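Spike protein S1 (Bat coronavirus HKU9, PDB 5GYQ) is the putative receptor-binding domain of the viral spike, which probably attaches the virion to the host cell membrane through a receptor. Local coordinates at residues 18-23 against 131-136. Numbering follows the deposited sequence.
Sequences QPVVWR and AFIDTV
Val20 and Val21 meet Ile133 and Val136 in a small, wholly apolar contact that joins the 3-10 turn leading into strand 23-27 to one side of helix 130-139. The backbones stay well apart, the nearest CA atoms, those of Val20 and Ile133, being 6.9 Å from each other. Val136 swings CG1 anti to its backbone N (chi1 174°), and this methyl lies 4.1 Å from each of CB, CG1 and CG2 of Val20, over the fork of the isopropyl group. Its other methyl, CG2, rests 3.6 Å above one face of the Phe132 ring, near the rim. Ile133 CG2 slants across Val21, 3.7 Å from Val21 CG1, while Ile133 CG1 lies more loosely, 4.4 Å from Val20 CG2. Helix 130-139 belongs to the insertion between core strands 100-111 and 146-157, consistent with the external subdomain of betacoronavirus receptor-binding domains; the turn runs into an edge strand of the antiparallel core sheet. A backbone bond from Val21 N to Gln18 O (2.9 Å) closes that turn. Gln18 OE1 and NE2 hydrogen-bond to Ala114 N and Pro112 O, and Trp22 forms a cation-pi contact with Arg126.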
ATOM      1  N   GLN A  18      -7.679  -6.682  -4.318  1.00 18.63           N
ATOM      2  CA  GLN A  18      -6.923  -6.950  -5.529  1.00 18.15           C
ATOM      3  C   GLN A  18      -6.236  -5.658  -5.955  1.00 16.75           C
ATOM      4  O   GLN A  18      -6.783  -4.574  -5.755  1.00 13.41           O
ATOM      5  CB  GLN A  18      -7.840  -7.474  -6.637  1.00 19.14           C
ATOM      6  CG  GLN A  18      -8.612  -8.735  -6.268  1.00 18.88           C
ATOM      7  CD  GLN A  18      -7.716  -9.954  -6.115  1.00 24.06           C
ATOM      8  OE1 GLN A  18      -6.568  -9.959  -6.561  1.00 20.96           O
ATOM      9  NE2 GLN A  18      -8.241 -10.996  -5.480  1.00 30.57           N
ATOM     10  N   PRO A  19      -5.030  -5.765  -6.530  1.00 18.95           N
ATOM     11  CA  PRO A  19      -4.266  -4.569  -6.901  1.00 13.66           C
ATOM     12  C   PRO A  19      -4.995  -3.676  -7.901  1.00 14.68           C
ATOM     13  O   PRO A  19      -4.777  -2.463  -7.898  1.00 14.24           O
ATOM     14  CB  PRO A  19      -2.985  -5.144  -7.513  1.00 17.59           C
ATOM     15  CG  PRO A  19      -3.310  -6.550  -7.866  1.00 17.83           C
ATOM     16  CD  PRO A  19      -4.306  -7.005  -6.852  1.00 17.08           C
ATOM     17  N   VAL A  20      -5.855  -4.258  -8.733  1.00 14.04           N
ATOM     18  CA  VAL A  20      -6.617  -3.458  -9.687  1.00 10.79           C
ATOM     19  C   VAL A  20      -7.559  -2.497  -8.947  1.00 10.24           C
ATOM     20  O   VAL A  20      -7.881  -1.424  -9.454  1.00 12.99           O
ATOM     21  CB  VAL A  20      -7.412  -4.349 -10.680  1.00 13.88           C
ATOM     22  CG1 VAL A  20      -8.501  -5.144  -9.968  1.00 12.91           C
ATOM     23  CG2 VAL A  20      -8.004  -3.506 -11.798  1.00 15.70           C
ATOM     24  N   VAL A  21      -7.974  -2.864  -7.733  1.00 12.50           N
ATOM     25  CA  VAL A  21      -8.798  -1.972  -6.915  1.00 10.18           C
ATOM     26  C   VAL A  21      -8.161  -1.674  -5.554  1.00 14.76           C
ATOM     27  O   VAL A  21      -8.824  -1.769  -4.520  1.00 15.47           O
ATOM     28  CB  VAL A  21     -10.215  -2.549  -6.689  1.00 15.32           C
ATOM     29  CG1 VAL A  21     -11.051  -2.385  -7.937  1.00 15.93           C
ATOM     30  CG2 VAL A  21     -10.151  -4.017  -6.272  1.00 14.25           C
ATOM     31  N   TRP A  22      -6.880  -1.310  -5.563  1.00 11.99           N
ATOM     32  CA  TRP A  22      -6.155  -0.969  -4.339  1.00 13.27           C
ATOM     33  C   TRP A  22      -6.839   0.167  -3.587  1.00 14.09           C
ATOM     34  O   TRP A  22      -7.480   1.027  -4.200  1.00 13.67           O
ATOM     35  CB  TRP A  22      -4.707  -0.581  -4.654  1.00  7.72           C
ATOM     36  CG  TRP A  22      -4.552   0.624  -5.555  1.00 12.61           C
ATOM     37  CD1 TRP A  22      -4.509   0.627  -6.920  1.00 11.22           C
ATOM     38  CD2 TRP A  22      -4.395   1.994  -5.150  1.00 12.60           C
ATOM     39  NE1 TRP A  22      -4.344   1.907  -7.389  1.00 11.82           N
ATOM     40  CE2 TRP A  22      -4.271   2.765  -6.323  1.00 12.89           C
ATOM     41  CE3 TRP A  22      -4.347   2.640  -3.911  1.00 15.05           C
ATOM     42  CZ2 TRP A  22      -4.106   4.149  -6.295  1.00 11.94           C
ATOM     43  CZ3 TRP A  22      -4.183   4.018  -3.886  1.00 12.51           C
ATOM     44  CH2 TRP A  22      -4.065   4.755  -5.071  1.00 11.15           C
ATOM     45  N   ARG A  23      -6.703   0.183  -2.263  1.00 13.27           N
ATOM     46  CA  ARG A  23      -7.418   1.189  -1.475  1.00 19.08           C
ATOM     47  C   ARG A  23      -6.497   2.177  -0.771  1.00 20.27           C
ATOM     48  O   ARG A  23      -5.431   1.817  -0.291  1.00 16.87           O
ATOM     49  CB  ARG A  23      -8.323   0.507  -0.449  1.00 20.70           C
ATOM     50  CG  ARG A  23      -9.684   0.124  -1.006  1.00 30.74           C
ATOM     51  CD  ARG A  23     -10.160  -1.197  -0.433  1.00 44.00           C
ATOM     52  NE  ARG A  23     -11.527  -1.128   0.072  1.00 59.67           N
ATOM     53  CZ  ARG A  23     -12.275  -2.194   0.331  1.00 63.59           C
ATOM     54  NH1 ARG A  23     -11.790  -3.411   0.118  1.00 53.91           N
ATOM     55  NH2 ARG A  23     -13.510  -2.047   0.793  1.00 59.39           N
ATOM     56  N   ALA A 131     -16.422  -1.084 -15.769  1.00 16.39           N
ATOM     57  CA  ALA A 131     -16.653  -2.233 -16.644  1.00 20.82           C
ATOM     58  C   ALA A 131     -15.362  -3.033 -16.858  1.00 12.59           C
ATOM     59  O   ALA A 131     -15.338  -4.273 -16.727  1.00 17.93           O
ATOM     60  CB  ALA A 131     -17.226  -1.770 -17.978  1.00 17.95           C
ATOM     61  N   PHE A 132     -14.283  -2.321 -17.167  1.00 13.86           N
ATOM     62  CA  PHE A 132     -12.987  -2.964 -17.377  1.00 12.17           C
ATOM     63  C   PHE A 132     -12.506  -3.656 -16.109  1.00 10.86           C
ATOM     64  O   PHE A 132     -12.033  -4.794 -16.153  1.00 12.87           O
ATOM     65  CB  PHE A 132     -11.941  -1.953 -17.842  1.00 14.06           C
ATOM     66  CG  PHE A 132     -10.548  -2.516 -17.893  1.00 13.30           C
ATOM     67  CD1 PHE A 132     -10.250  -3.586 -18.724  1.00 13.74           C
ATOM     68  CD2 PHE A 132      -9.541  -1.989 -17.103  1.00 12.95           C
ATOM     69  CE1 PHE A 132      -8.967  -4.117 -18.770  1.00 11.42           C
ATOM     70  CE2 PHE A 132      -8.259  -2.512 -17.146  1.00 12.03           C
ATOM     71  CZ  PHE A 132      -7.975  -3.577 -17.982  1.00 14.26           C
ATOM     72  N   ILE A 133     -12.630  -2.952 -14.984  1.00 14.23           N
ATOM     73  CA  ILE A 133     -12.285  -3.492 -13.670  1.00 12.02           C
ATOM     74  C   ILE A 133     -13.017  -4.805 -13.425  1.00 15.83           C
ATOM     75  O   ILE A 133     -12.414  -5.806 -13.008  1.00 13.67           O
ATOM     76  CB  ILE A 133     -12.627  -2.488 -12.551  1.00 16.78           C
ATOM     77  CG1 ILE A 133     -11.667  -1.293 -12.598  1.00 14.42           C
ATOM     78  CG2 ILE A 133     -12.576  -3.160 -11.184  1.00 16.07           C
ATOM     79  CD1 ILE A 133     -12.021  -0.182 -11.621  1.00 15.84           C
ATOM     80  N   ASP A 134     -14.321  -4.790 -13.694  1.00 15.17           N
ATOM     81  CA  ASP A 134     -15.142  -5.993 -13.602  1.00 23.94           C
ATOM     82  C   ASP A 134     -14.597  -7.109 -14.491  1.00 19.68           C
ATOM     83  O   ASP A 134     -14.581  -8.270 -14.077  1.00 17.78           O
ATOM     84  CB  ASP A 134     -16.599  -5.693 -13.974  1.00 25.60           C
ATOM     85  CG  ASP A 134     -17.304  -4.823 -12.941  1.00 29.89           C
ATOM     86  OD1 ASP A 134     -16.892  -4.840 -11.760  1.00 33.68           O
ATOM     87  OD2 ASP A 134     -18.275  -4.124 -13.307  1.00 33.75           O
ATOM     88  N   THR A 135     -14.139  -6.775 -15.702  1.00 11.63           N
ATOM     89  CA  THR A 135     -13.551  -7.823 -16.552  1.00 12.30           C
ATOM     90  C   THR A 135     -12.254  -8.381 -15.963  1.00 16.00           C
ATOM     91  O   THR A 135     -11.962  -9.561 -16.125  1.00 15.34           O
ATOM     92  CB  THR A 135     -13.254  -7.334 -17.994  1.00 17.65           C
ATOM     93  OG1 THR A 135     -12.208  -6.359 -17.969  1.00 13.43           O
ATOM     94  CG2 THR A 135     -14.495  -6.754 -18.642  1.00 14.93           C
ATOM     95  N   VAL A 136     -11.475  -7.538 -15.291  1.00 13.80           N
ATOM     96  CA  VAL A 136     -10.221  -7.999 -14.688  1.00 12.93           C
ATOM     97  C   VAL A 136     -10.499  -8.954 -13.520  1.00 14.30           C
ATOM     98  O   VAL A 136      -9.930 -10.061 -13.423  1.00 13.52           O
ATOM     99  CB  VAL A 136      -9.358  -6.812 -14.199  1.00 13.86           C
ATOM    100  CG1 VAL A 136      -8.137  -7.306 -13.443  1.00 16.39           C
ATOM    101  CG2 VAL A 136      -8.931  -5.941 -15.384  1.00 10.08           C
TER